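PDB 6P0X: salmonella plasmid virulence: SpvB from Salmonella typhimurium, which is the N-terminal domain of a secreted virulence toxin that, as a whole protein, probably ADP-ribosylates actin on arginine using NAD(+) and so prevents filament assembly. Local coordinates for residues A[18-23]-A[239-244]; A[254-259]-A[288-293]; A[56-61]-A[69-74]; A[266-271]-A[313-318]. All blocks are in the same frame, centred on the assembly; numbering follows the deposited sequence.

Contact 1 of 4, residues A[18-23]-A[239-244]; sequences LPLPIS and FTLVFD
I22 and L241 meet through their branches, CG1 of I22 lying 3.8 Å from CD2 of L241, while L20 reaches the ring of F243. All the direct contacts between 18-23 and the strand 239-244 are van der Waals ones, and no hydrogen bond joins the two segments. The I22 and L241 side chains cross at about a right angle, and CD1 of I22 also comes within 4.0 Å of L241 CD2, so that one methyl of the leucine serves both the stem and the end of the isoleucine. The trans first torsion of L241 (chi1 -175°) sets CG opposite the backbone N and carries both methyls out from the strand toward the loop.

In the aliphatic-aromatic contact a single methyl comes obliquely against the ring, CD1 of L20 lying 3.7 Å from CZ of F243 and 4.0 Å from CE2 of the same ring. Here too the side chains run nearly perpendicular to one another.

Backbone geometry explains how L20 and I22 both come to serve this contact. P21 is the centre of an inverse gamma turn, closed by the hydrogen bond from I22 N to L20 O at 2.8 Å, and this tight bend places L20 against F243 and I22 against L241.

The loop lies across the paired strands 237-244 and 288-293, with S23 hydrogen-bonded to H293 and Y216. L20 and P21 also pack on strand 304-314, I22 touches Y216 of strand 215-218, and L241 touches V289 of strand 288-293.

Contact 2 of 4, residues A[254-259]-A[288-293]; sequences VPPAFT and QVLMFH
P256 and F258 pack on L290 and F292, laying an irregular loop over one face of a strand in an antiparallel beta-sheet. Strand 288-293 lies between strands 237-244 and 304-314, and its alternate residues Q288, L290 and F292 all face the loop.

Q288 comes first. Its side-chain oxygen OE1 lies 3.7 Å from CG of P256, but the polar end of the amide is engaged elsewhere: NE2 bonds to the carbonyl of G249 and to D244, and OE1 accepts from R308. The proline therefore rests beside an amide that is already held in place.

Two residues on, L290 offers both methyls to the same proline ring, with CD1 and CD2 each 3.9 Å from P256 CG. R308 and L305 of strand 304-314 add to the surroundings of P256, and R248 touches both P256 and L290.

F292 carries the aromatic part of the contact. F258 directs its edge at the face of F292 in a T-shaped pair, with centroids 4.8 Å apart and planes at 73°. A trans first torsion in F258 (chi1 -176°) swings its ring across F292. CB of F258 makes a separate CH-pi contact over the same face, 4.2 Å from the F292 centroid. The carbonyl O of P256 lies at the rim of the F292 ring, near its plane, whereas CD1 of F258 stands over the ring centre, 3.4 Å above the plane.

Contact 3 of 4, residues A[56-61]-A[69-74]; sequences IARRTS and DSDEFL
R58 and F73 both have CG beside their own backbone N (chi1 -66° in the arginine), and the extended arginine then runs alongside the phenylalanine in the same direction. Its CG lies 3.8 Å from CE1 of F73, and that ring atom also sits over one face of the guanidinium, toward its rim, with the two planes 48° apart. NH1 continues to OD2 of D71 at 2.7 Å; the salt bridge is short, but its hydrogen bond is bent and weak. R58 NE is held by the carbonyl of T166, while D71 takes backbone N-H groups of Q66 and Y67, so both partners are positioned from outside the pair.

R59 takes the other course, with CG anti to its N (chi1 -162°), and extends beside E72. Its NH1 donates to OE1 of E72 at 2.7 Å, nearly in the guanidinium plane and on the syn side of the carboxylate but tilted out of the carboxylate plane. CG of R59 also packs at 4.0 Å on CD2 of L74, the two side chains crossing at about a right angle.

A57 and L74 form an antiparallel hydrogen-bonded pair, A57 N reaching L74 O at 3.2 Å and L74 N returning to A57 O at 2.6 Å; the non-hydrogen-bonded pair R58 and F73 follows. R59 N adds a nearly straight bond to E72 O, and a water joins R59 O to E72 N.

F73 continues into an aromatic cluster with Y113, Y126 and W137. The arrangement is that of two antiparallel strands, 55-58 and 73-74, joined by a long connection and tied by salt bridges where they leave the sheet.

Contact 4 of 4, residues A[266-271]-A[313-318]; sequences ARQDPF and YDENPI
R267 and Q268 meet the carboxylate of E315, whose OE2 lies 3.8 Å from R267 CA. A water within hydrogen-bonding distance of A266 O and E315 OE1 may link the two. The R267 guanidinium is turned back on its own segment: NE binds OD1 of D269 at 2.7 Å and NH2 binds OD2 at 3.0 Å, a side-on grip with both acceptors close to the guanidinium plane. NE meets OD1 from above the carboxylate plane, NH2 meets OD2 on its syn side. Further bonds to the carbonyls of G43 and R284 and to N42 hold this buried arginine.

Q268 makes the direct polar link, its backbone N donating to OE2 of E315 at 3.3 Å, while OE1 of E315 has a salt bridge to R287. The extended glutamine side chain passes over the opposing backbone, placing OE1 3.3 Å from CA of N316 and NE2 3.6 Å from CB of E315. The backbone O of Q268 receives a CA-H...O contact from P317 CA.

At D269, chi1 of 62° turns the carboxylate to R267; CB itself lies 3.6 Å from the carbonyl O of both N316 and P317. The whole is a loop-loop contact in a beta-rich domain, the turn between strands 304-314 and 321-328 lying against a loop with an internal arginine-aspartate salt bridge.

Overall arrangement
Contacts 1 and 2 adjoin, their centres about 9 Å apart, on the neighbouring strands 237-244 and 288-293: V242 probably bonds to L290 through the backbone, and S23 to H293. Both lay a loop on a strand by apolar packing without direct hydrogen bonds, but contact 2 is the more buried and has an aromatic pair. Strand 304-314, next to 288-293, leads on to contact 4, a partly exposed loop pair made by polar and backbone contacts. Contact 3 lies across the chain's centre from contacts 1 and 2, about 31 and 37 Å away between centres. It alone pairs strands, combining backbone bonds with salt bridges.

Contact 1 of 4, residues A[18-23]-A[239-244]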
loop_
_atom_site.group_PDB
_atom_site.type_symbol
_atom_site.label_atom_id
_atom_site.label_comp_id
_atom_site.label_asym_id
_atom_site.label_seq_id
_atom_site.Cartn_x
_atom_site.Cartn_y
_atom_site.Cartn_z
ATOM N N LEU A 18 6.454 17.450 -0.699
ATOM C CA LEU A 18 6.321 17.553 -2.144
ATOM C C LEU A 18 4.971 16.976 -2.534
ATOM O O LEU A 18 4.756 15.761 -2.386
ATOM C CB LEU A 18 7.453 16.803 -2.846
ATOM C CG LEU A 18 7.338 16.544 -4.349
ATOM C CD1 LEU A 18 7.131 17.837 -5.125
ATOM C CD2 LEU A 18 8.579 15.818 -4.843
ATOM N N PRO A 19 4.032 17.792 -3.003
ATOM C CA PRO A 19 2.688 17.279 -3.276
ATOM C C PRO A 19 2.670 16.423 -4.530
ATOM O O PRO A 19 3.455 16.620 -5.460
ATOM C CB PRO A 19 1.843 18.549 -3.460
ATOM C CG PRO A 19 2.732 19.704 -3.089
ATOM C CD PRO A 19 4.141 19.236 -3.254
ATOM N N LEU A 20 1.788 15.472 -4.532
ATOM C CA LEU A 20 1.568 14.668 -5.718
ATOM C C LEU A 20 0.438 15.270 -6.548
ATOM O O LEU A 20 -0.469 15.906 -6.003
ATOM C CB LEU A 20 1.217 13.235 -5.330
ATOM C CG LEU A 20 2.214 12.540 -4.403
ATOM C CD1 LEU A 20 1.777 11.111 -4.118
ATOM C CD2 LEU A 20 3.614 12.576 -4.988
ATOM N N PRO A 21 0.462 15.092 -7.869
ATOM C CA PRO A 21 -0.577 15.712 -8.721
ATOM C C PRO A 21 -1.886 14.930 -8.701
ATOM O O PRO A 21 -2.324 14.336 -9.690
ATOM C CB PRO A 21 0.093 15.716 -10.099
ATOM C CG PRO A 21 0.998 14.527 -10.081
ATOM C CD PRO A 21 1.428 14.302 -8.654
ATOM N N ILE A 22 -2.536 14.920 -7.543
ATOM C CA ILE A 22 -3.759 14.149 -7.343
ATOM C C ILE A 22 -4.960 15.019 -7.697
ATOM O O ILE A 22 -5.174 16.073 -7.089
ATOM C CB ILE A 22 -3.863 13.634 -5.900
ATOM C CG1 ILE A 22 -2.744 12.634 -5.609
ATOM C CG2 ILE A 22 -5.226 13.008 -5.656
ATOM C CD1 ILE A 22 -2.592 12.303 -4.143
ATOM N N SER A 23 -5.749 14.572 -8.667
ATOM C CA SER A 23 -7.023 15.217 -8.958
ATOM C C SER A 23 -7.992 14.951 -7.814
ATOM O O SER A 23 -8.349 13.798 -7.553
ATOM C CB SER A 23 -7.586 14.696 -10.275
ATOM O OG SER A 23 -6.629 14.808 -11.312
ATOM N N PHE A 239 -10.352 7.819 -12.233
ATOM C CA PHE A 239 -9.054 8.395 -11.910
ATOM C C PHE A 239 -8.073 7.299 -11.523
ATOM O O PHE A 239 -8.428 6.365 -10.797
ATOM C CB PHE A 239 -9.171 9.412 -10.765
ATOM C CG PHE A 239 -10.263 10.428 -10.965
ATOM C CD1 PHE A 239 -10.179 11.364 -11.984
ATOM C CD2 PHE A 239 -11.371 10.447 -10.135
ATOM C CE1 PHE A 239 -11.183 12.300 -12.169
ATOM C CE2 PHE A 239 -12.377 11.382 -10.316
ATOM C CZ PHE A 239 -12.281 12.309 -11.333
ATOM N N THR A 240 -6.837 7.414 -12.008
ATOM C CA THR A 240 -5.779 6.470 -11.657
ATOM C C THR A 240 -4.498 7.234 -11.363
ATOM O O THR A 240 -3.961 7.916 -12.241
ATOM C CB THR A 240 -5.536 5.450 -12.774
ATOM O OG1 THR A 240 -6.779 4.845 -13.153
ATOM C CG2 THR A 240 -4.581 4.368 -12.293
ATOM N N LEU A 241 -4.012 7.118 -10.133
ATOM C CA LEU A 241 -2.702 7.634 -9.762
ATOM C C LEU A 241 -1.691 6.500 -9.882
ATOM O O LEU A 241 -1.805 5.487 -9.182
ATOM C CB LEU A 241 -2.730 8.192 -8.341
ATOM C CG LEU A 241 -1.467 8.888 -7.837
ATOM C CD1 LEU A 241 -1.253 10.193 -8.586
ATOM C CD2 LEU A 241 -1.555 9.134 -6.342
ATOM N N VAL A 242 -0.719 6.654 -10.777
ATOM C CA VAL A 242 0.237 5.599 -11.095
ATOM C C VAL A 242 1.595 5.970 -10.518
ATOM O O VAL A 242 2.096 7.075 -10.753
ATOM C CB VAL A 242 0.334 5.368 -12.612
ATOM C CG1 VAL A 242 1.406 4.338 -12.920
ATOM C CG2 VAL A 242 -1.011 4.922 -13.165
ATOM N N PHE A 243 2.184 5.053 -9.757
ATOM C CA PHE A 243 3.557 5.191 -9.286
ATOM C C PHE A 243 4.435 4.311 -10.171
ATOM O O PHE A 243 4.325 3.081 -10.136
ATOM C CB PHE A 243 3.665 4.800 -7.815
ATOM C CG PHE A 243 2.994 5.773 -6.878
ATOM C CD1 PHE A 243 1.613 5.806 -6.761
ATOM C CD2 PHE A 243 3.745 6.643 -6.105
ATOM C CE1 PHE A 243 0.993 6.698 -5.900
ATOM C CE2 PHE A 243 3.130 7.531 -5.238
ATOM C CZ PHE A 243 1.753 7.558 -5.138
ATOM N N ASP A 244 5.297 4.936 -10.972
ATOM C CA ASP A 244 6.108 4.236 -11.956
ATOM C C ASP A 244 7.569 4.221 -11.526
ATOM O O ASP A 244 8.116 5.245 -11.079
ATOM C CB ASP A 244 5.967 4.882 -13.339
ATOM C CG ASP A 244 6.881 4.257 -14.379
ATOM O OD1 ASP A 244 8.081 4.592 -14.393
ATOM O OD2 ASP A 244 6.401 3.433 -15.184
#

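Contact 2 of 4, residues A[254-259]-A[288-293]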
loop_
_atom_site.group_PDB
_atom_site.type_symbol
_atom_site.label_atom_id
_atom_site.label_comp_id
_atom_site.label_asym_id
_atom_site.label_seq_id
_atom_site.Cartn_x
_atom_site.Cartn_y
_atom_site.Cartn_z
ATOM N N VAL A 254 9.431 12.273 -24.024
ATOM C CA VAL A 254 8.500 11.224 -24.428
ATOM C C VAL A 254 7.459 11.052 -23.324
ATOM O O VAL A 254 7.834 10.736 -22.184
ATOM C CB VAL A 254 9.232 9.903 -24.707
ATOM C CG1 VAL A 254 8.259 8.852 -25.223
ATOM C CG2 VAL A 254 10.361 10.127 -25.703
ATOM N N PRO A 255 6.174 11.245 -23.607
ATOM C CA PRO A 255 5.143 11.039 -22.581
ATOM C C PRO A 255 4.980 9.566 -22.253
ATOM O O PRO A 255 5.043 8.709 -23.147
ATOM C CB PRO A 255 3.878 11.607 -23.239
ATOM C CG PRO A 255 4.116 11.423 -24.698
ATOM C CD PRO A 255 5.592 11.651 -24.899
ATOM N N PRO A 256 4.778 9.230 -20.980
ATOM C CA PRO A 256 4.630 7.819 -20.598
ATOM C C PRO A 256 3.222 7.289 -20.843
ATOM O O PRO A 256 2.224 7.946 -20.540
ATOM C CB PRO A 256 4.965 7.821 -19.100
ATOM C CG PRO A 256 4.764 9.241 -18.636
ATOM C CD PRO A 256 4.682 10.148 -19.831
ATOM N N ALA A 257 3.157 6.077 -21.392
ATOM C CA ALA A 257 1.893 5.411 -21.674
ATOM C C ALA A 257 1.282 4.844 -20.395
ATOM O O ALA A 257 1.966 4.624 -19.394
ATOM C CB ALA A 257 2.091 4.294 -22.699
ATOM N N PHE A 258 -0.033 4.605 -20.441
ATOM C CA PHE A 258 -0.732 4.087 -19.268
ATOM C C PHE A 258 -0.268 2.678 -18.913
ATOM O O PHE A 258 -0.038 2.372 -17.735
ATOM C CB PHE A 258 -2.243 4.105 -19.504
ATOM C CG PHE A 258 -3.046 3.667 -18.312
ATOM C CD1 PHE A 258 -3.063 4.427 -17.156
ATOM C CD2 PHE A 258 -3.778 2.489 -18.343
ATOM C CE1 PHE A 258 -3.797 4.026 -16.050
ATOM C CE2 PHE A 258 -4.514 2.080 -17.239
ATOM C CZ PHE A 258 -4.524 2.852 -16.093
ATOM N N THR A 259 -0.124 1.808 -19.908
ATOM C CA THR A 259 0.310 0.434 -19.692
ATOM C C THR A 259 1.797 0.319 -19.992
ATOM O O THR A 259 2.256 0.749 -21.055
ATOM C CB THR A 259 -0.480 -0.538 -20.570
ATOM O OG1 THR A 259 -1.857 -0.528 -20.172
ATOM C CG2 THR A 259 0.069 -1.951 -20.429
ATOM N N GLN A 288 8.536 8.260 -11.202
ATOM C CA GLN A 288 7.545 9.276 -11.538
ATOM C C GLN A 288 6.192 8.914 -10.944
ATOM O O GLN A 288 5.914 7.754 -10.626
ATOM C CB GLN A 288 7.432 9.462 -13.056
ATOM C CG GLN A 288 7.250 8.159 -13.803
ATOM C CD GLN A 288 7.487 8.290 -15.294
ATOM O OE1 GLN A 288 7.205 9.328 -15.896
ATOM N NE2 GLN A 288 8.023 7.236 -15.897
ATOM N N VAL A 289 5.363 9.941 -10.783
ATOM C CA VAL A 289 3.983 9.797 -10.331
ATOM C C VAL A 289 3.086 10.437 -11.385
ATOM O O VAL A 289 3.197 11.637 -11.657
ATOM C CB VAL A 289 3.760 10.435 -8.948
ATOM C CG1 VAL A 289 2.347 10.167 -8.459
ATOM C CG2 VAL A 289 4.777 9.902 -7.940
ATOM N N LEU A 290 2.199 9.642 -11.976
ATOM C CA LEU A 290 1.390 10.070 -13.109
ATOM C C LEU A 290 -0.080 10.118 -12.718
ATOM O O LEU A 290 -0.557 9.270 -11.959
ATOM C CB LEU A 290 1.580 9.119 -14.294
ATOM C CG LEU A 290 3.012 8.621 -14.502
ATOM C CD1 LEU A 290 3.049 7.559 -15.581
ATOM C CD2 LEU A 290 3.948 9.773 -14.848
ATOM N N MET A 291 -0.800 11.107 -13.242
ATOM C CA MET A 291 -2.235 11.237 -13.012
ATOM C C MET A 291 -2.973 10.958 -14.316
ATOM O O MET A 291 -2.736 11.639 -15.321
ATOM C CB MET A 291 -2.576 12.630 -12.483
ATOM C CG MET A 291 -4.007 12.785 -11.993
ATOM S SD MET A 291 -4.377 11.781 -10.542
ATOM C CE MET A 291 -5.812 10.872 -11.112
ATOM N N PHE A 292 -3.857 9.960 -14.307
ATOM C CA PHE A 292 -4.625 9.574 -15.483
ATOM C C PHE A 292 -6.116 9.742 -15.219
ATOM O O PHE A 292 -6.607 9.407 -14.134
ATOM C CB PHE A 292 -4.352 8.117 -15.883
ATOM C CG PHE A 292 -3.056 7.911 -16.619
ATOM C CD1 PHE A 292 -3.008 8.010 -18.001
ATOM C CD2 PHE A 292 -1.893 7.589 -15.935
ATOM C CE1 PHE A 292 -1.822 7.811 -18.686
ATOM C CE2 PHE A 292 -0.703 7.386 -16.614
ATOM C CZ PHE A 292 -0.668 7.498 -17.991
ATOM N N HIS A 293 -6.830 10.249 -16.220
ATOM C CA HIS A 293 -8.284 10.290 -16.219
ATOM C C HIS A 293 -8.817 9.279 -17.227
ATOM O O HIS A 293 -8.157 8.963 -18.221
ATOM C CB HIS A 293 -8.805 11.690 -16.563
ATOM C CG HIS A 293 -8.485 12.728 -15.533
ATOM N ND1 HIS A 293 -8.887 14.041 -15.651
ATOM C CD2 HIS A 293 -7.800 12.649 -14.368
ATOM C CE1 HIS A 293 -8.464 14.727 -14.604
ATOM N NE2 HIS A 293 -7.801 13.905 -13.810
#

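Contact 3 of 4, residues A[56-61]-A[69-74]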
loop_
_atom_site.group_PDB
_atom_site.type_symbol
_atom_site.label_atom_id
_atom_site.label_comp_id
_atom_site.label_asym_id
_atom_site.label_seq_id
_atom_site.Cartn_x
_atom_site.Cartn_y
_atom_site.Cartn_z
ATOM N N ILE A 56 -1.321 -1.831 8.849
ATOM C CA ILE A 56 -1.195 -2.470 10.155
ATOM C C ILE A 56 0.082 -3.300 10.121
ATOM O O ILE A 56 0.403 -3.910 9.096
ATOM C CB ILE A 56 -2.424 -3.341 10.484
ATOM C CG1 ILE A 56 -3.718 -2.522 10.407
ATOM C CG2 ILE A 56 -2.289 -3.971 11.856
ATOM C CD1 ILE A 56 -3.728 -1.283 11.284
ATOM N N ALA A 57 0.829 -3.317 11.222
ATOM C CA ALA A 57 2.127 -3.976 11.212
ATOM C C ALA A 57 2.370 -4.725 12.512
ATOM O O ALA A 57 1.826 -4.378 13.564
ATOM C CB ALA A 57 3.265 -2.971 10.981
ATOM N N ARG A 58 3.196 -5.762 12.423
ATOM C CA ARG A 58 3.678 -6.452 13.608
ATOM C C ARG A 58 4.829 -5.669 14.220
ATOM O O ARG A 58 5.676 -5.120 13.508
ATOM C CB ARG A 58 4.133 -7.870 13.265
ATOM C CG ARG A 58 3.010 -8.786 12.818
ATOM C CD ARG A 58 3.486 -10.224 12.714
ATOM N NE ARG A 58 2.459 -11.078 12.127
ATOM C CZ ARG A 58 1.672 -11.890 12.823
ATOM N NH1 ARG A 58 1.798 -11.974 14.142
ATOM N NH2 ARG A 58 0.760 -12.623 12.198
ATOM N N ARG A 59 4.843 -5.603 15.548
ATOM C CA ARG A 59 5.891 -4.884 16.253
ATOM C C ARG A 59 7.225 -5.617 16.141
ATOM O O ARG A 59 7.280 -6.850 16.118
ATOM C CB ARG A 59 5.507 -4.718 17.721
ATOM C CG ARG A 59 6.283 -3.645 18.453
ATOM C CD ARG A 59 5.956 -3.650 19.933
ATOM N NE ARG A 59 6.544 -2.503 20.616
ATOM C CZ ARG A 59 6.379 -2.232 21.905
ATOM N NH1 ARG A 59 5.643 -3.030 22.668
ATOM N NH2 ARG A 59 6.954 -1.163 22.432
ATOM N N THR A 60 8.314 -4.843 16.067
ATOM C CA THR A 60 9.658 -5.407 16.064
ATOM C C THR A 60 10.560 -4.863 17.161
ATOM O O THR A 60 11.598 -5.474 17.430
ATOM C CB THR A 60 10.357 -5.163 14.717
ATOM O OG1 THR A 60 10.457 -3.754 14.472
ATOM C CG2 THR A 60 9.586 -5.821 13.580
ATOM N N SER A 61 10.192 -3.750 17.804
ATOM C CA SER A 61 11.075 -3.111 18.777
ATOM C C SER A 61 11.457 -4.057 19.912
ATOM O O SER A 61 12.578 -3.989 20.430
ATOM C CB SER A 61 10.418 -1.842 19.320
ATOM O OG SER A 61 9.248 -2.151 20.055
ATOM N N ASP A 69 0.697 -16.272 18.807
ATOM C CA ASP A 69 -0.140 -15.481 19.702
ATOM C C ASP A 69 0.640 -14.388 20.420
ATOM O O ASP A 69 0.093 -13.308 20.669
ATOM C CB ASP A 69 -0.807 -16.387 20.740
ATOM C CG ASP A 69 -1.685 -17.447 20.113
ATOM O OD1 ASP A 69 -1.686 -17.566 18.870
ATOM O OD2 ASP A 69 -2.380 -18.160 20.868
ATOM N N SER A 70 1.905 -14.642 20.754
ATOM C CA SER A 70 2.704 -13.723 21.557
ATOM C C SER A 70 3.099 -12.445 20.824
ATOM O O SER A 70 3.763 -11.599 21.435
ATOM C CB SER A 70 3.963 -14.434 22.061
ATOM O OG SER A 70 4.880 -14.660 21.003
ATOM N N ASP A 71 2.724 -12.269 19.559
ATOM C CA ASP A 71 3.093 -11.054 18.843
ATOM C C ASP A 71 2.202 -9.879 19.234
ATOM O O ASP A 71 1.014 -10.035 19.537
ATOM C CB ASP A 71 2.998 -11.253 17.329
ATOM C CG ASP A 71 4.115 -12.121 16.768
ATOM O OD1 ASP A 71 5.048 -12.493 17.516
ATOM O OD2 ASP A 71 4.065 -12.412 15.555
ATOM N N GLU A 72 2.796 -8.690 19.220
ATOM C CA GLU A 72 2.076 -7.431 19.314
ATOM C C GLU A 72 1.952 -6.803 17.932
ATOM O O GLU A 72 2.809 -6.994 17.064
ATOM C CB GLU A 72 2.776 -6.456 20.258
ATOM C CG GLU A 72 2.925 -6.951 21.677
ATOM C CD GLU A 72 3.572 -5.915 22.568
ATOM O OE1 GLU A 72 4.765 -5.616 22.356
ATOM O OE2 GLU A 72 2.884 -5.381 23.463
ATOM N N PHE A 73 0.874 -6.050 17.737
ATOM C CA PHE A 73 0.618 -5.348 16.489
ATOM C C PHE A 73 0.688 -3.844 16.707
ATOM O O PHE A 73 0.574 -3.348 17.830
ATOM C CB PHE A 73 -0.748 -5.724 15.912
ATOM C CG PHE A 73 -0.903 -7.186 15.635
ATOM C CD1 PHE A 73 -0.411 -7.738 14.463
ATOM C CD2 PHE A 73 -1.541 -8.012 16.545
ATOM C CE1 PHE A 73 -0.551 -9.089 14.203
ATOM C CE2 PHE A 73 -1.685 -9.364 16.292
ATOM C CZ PHE A 73 -1.188 -9.904 15.118
ATOM N N LEU A 74 0.899 -3.121 15.613
ATOM C CA LEU A 74 0.937 -1.666 15.610
ATOM C C LEU A 74 -0.193 -1.128 14.745
ATOM O O LEU A 74 -0.443 -1.637 13.647
ATOM C CB LEU A 74 2.280 -1.140 15.093
ATOM C CG LEU A 74 3.534 -1.595 15.839
ATOM C CD1 LEU A 74 4.792 -1.156 15.098
ATOM C CD2 LEU A 74 3.526 -1.057 17.260
HETATM O O HOH W 1 5.445 -8.664 17.632
#

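Contact 4 of 4, residues A[266-271]-A[313-318]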
loop_
_atom_site.group_PDB
_atom_site.type_symbol
_atom_site.label_atom_id
_atom_site.label_comp_id
_atom_site.label_asym_id
_atom_site.label_seq_id
_atom_site.Cartn_x
_atom_site.Cartn_y
_atom_site.Cartn_z
ATOM N N ALA A 266 16.488 -1.386 -12.351
ATOM C CA ALA A 266 17.177 -1.874 -11.166
ATOM C C ALA A 266 18.081 -0.764 -10.651
ATOM O O ALA A 266 18.881 -0.208 -11.412
ATOM C CB ALA A 266 17.994 -3.129 -11.477
ATOM N N ARG A 267 17.952 -0.442 -9.367
ATOM C CA ARG A 267 18.696 0.664 -8.792
ATOM C C ARG A 267 20.150 0.277 -8.549
ATOM O O ARG A 267 20.512 -0.902 -8.497
ATOM C CB ARG A 267 18.057 1.123 -7.480
ATOM C CG ARG A 267 18.001 0.047 -6.414
ATOM C CD ARG A 267 17.059 0.436 -5.283
ATOM N NE ARG A 267 17.570 1.552 -4.494
ATOM C CZ ARG A 267 16.838 2.253 -3.635
ATOM N NH1 ARG A 267 15.553 1.959 -3.466
ATOM N NH2 ARG A 267 17.387 3.249 -2.951
ATOM N N GLN A 268 20.987 1.299 -8.390
ATOM C CA GLN A 268 22.406 1.084 -8.153
ATOM C C GLN A 268 22.717 0.746 -6.705
ATOM O O GLN A 268 23.798 0.217 -6.428
ATOM C CB GLN A 268 23.202 2.323 -8.563
ATOM C CG GLN A 268 23.272 2.548 -10.054
ATOM C CD GLN A 268 24.076 3.780 -10.410
ATOM O OE1 GLN A 268 25.139 4.026 -9.842
ATOM N NE2 GLN A 268 23.572 4.562 -11.355
ATOM N N ASP A 269 21.802 1.031 -5.779
ATOM C CA ASP A 269 22.038 0.854 -4.346
ATOM C C ASP A 269 21.010 -0.088 -3.722
ATOM O O ASP A 269 20.278 0.296 -2.802
ATOM C CB ASP A 269 22.032 2.208 -3.638
ATOM C CG ASP A 269 20.694 2.933 -3.758
ATOM O OD1 ASP A 269 20.000 2.770 -4.786
ATOM O OD2 ASP A 269 20.331 3.653 -2.803
ATOM N N PRO A 270 20.946 -1.341 -4.169
ATOM C CA PRO A 270 19.979 -2.268 -3.576
ATOM C C PRO A 270 20.380 -2.630 -2.155
ATOM O O PRO A 270 21.560 -2.636 -1.799
ATOM C CB PRO A 270 20.037 -3.486 -4.504
ATOM C CG PRO A 270 21.418 -3.461 -5.060
ATOM C CD PRO A 270 21.903 -2.036 -5.050
ATOM N N PHE A 271 19.376 -2.926 -1.334
ATOM C CA PHE A 271 19.630 -3.271 0.058
ATOM C C PHE A 271 18.532 -4.196 0.556
ATOM O O PHE A 271 17.464 -4.313 -0.051
ATOM C CB PHE A 271 19.727 -2.022 0.946
ATOM C CG PHE A 271 18.450 -1.236 1.031
ATOM C CD1 PHE A 271 18.135 -0.295 0.063
ATOM C CD2 PHE A 271 17.568 -1.431 2.085
ATOM C CE1 PHE A 271 16.961 0.431 0.140
ATOM C CE2 PHE A 271 16.391 -0.705 2.169
ATOM C CZ PHE A 271 16.088 0.227 1.193
ATOM N N TYR A 313 17.122 11.826 -9.586
ATOM C CA TYR A 313 17.893 11.277 -8.482
ATOM C C TYR A 313 19.382 11.393 -8.761
ATOM O O TYR A 313 19.823 11.356 -9.914
ATOM C CB TYR A 313 17.584 9.792 -8.252
ATOM C CG TYR A 313 16.218 9.487 -7.699
ATOM C CD1 TYR A 313 15.983 9.501 -6.331
ATOM C CD2 TYR A 313 15.168 9.155 -8.542
ATOM C CE1 TYR A 313 14.736 9.211 -5.820
ATOM C CE2 TYR A 313 13.921 8.862 -8.042
ATOM C CZ TYR A 313 13.709 8.892 -6.679
ATOM O OH TYR A 313 12.466 8.601 -6.171
ATOM N N ASP A 314 20.156 11.513 -7.685
ATOM C CA ASP A 314 21.594 11.275 -7.739
ATOM C C ASP A 314 21.784 9.795 -7.433
ATOM O O ASP A 314 21.676 9.375 -6.280
ATOM C CB ASP A 314 22.335 12.150 -6.734
ATOM C CG ASP A 314 22.378 13.608 -7.145
ATOM O OD1 ASP A 314 22.475 13.892 -8.358
ATOM O OD2 ASP A 314 22.315 14.476 -6.246
ATOM N N GLU A 315 22.053 8.995 -8.461
ATOM C CA GLU A 315 22.193 7.554 -8.289
ATOM C C GLU A 315 23.660 7.178 -8.206
ATOM O O GLU A 315 24.465 7.595 -9.044
ATOM C CB GLU A 315 21.546 6.750 -9.415
ATOM C CG GLU A 315 20.058 6.547 -9.296
ATOM C CD GLU A 315 19.616 5.295 -10.043
ATOM O OE1 GLU A 315 19.008 5.418 -11.126
ATOM O OE2 GLU A 315 19.909 4.182 -9.547
ATOM N N ASN A 316 23.992 6.379 -7.202
ATOM C CA ASN A 316 25.321 5.812 -7.053
ATOM C C ASN A 316 25.194 4.540 -6.224
ATOM O O ASN A 316 24.160 4.317 -5.581
ATOM C CB ASN A 316 26.282 6.825 -6.403
ATOM C CG ASN A 316 25.940 7.125 -4.959
ATOM O OD1 ASN A 316 25.994 6.250 -4.097
ATOM N ND2 ASN A 316 25.576 8.373 -4.688
ATOM N N PRO A 317 26.212 3.675 -6.235
ATOM C CA PRO A 317 26.095 2.413 -5.487
ATOM C C PRO A 317 26.022 2.585 -3.976
ATOM O O PRO A 317 25.551 1.664 -3.299
ATOM C CB PRO A 317 27.359 1.642 -5.895
ATOM C CG PRO A 317 27.753 2.236 -7.216
ATOM C CD PRO A 317 27.389 3.682 -7.124
ATOM N N ILE A 318 26.453 3.722 -3.426
ATOM C CA ILE A 318 26.403 3.915 -1.978
ATOM C C ILE A 318 25.011 4.348 -1.529
ATOM O O ILE A 318 24.413 3.733 -0.641
ATOM C CB ILE A 318 27.481 4.921 -1.535
ATOM C CG1 ILE A 318 28.867 4.410 -1.920
ATOM C CG2 ILE A 318 27.405 5.163 -0.036
ATOM C CD1 ILE A 318 29.974 5.412 -1.683
HETATM O O HOH W 2 18.286 2.598 -11.727
#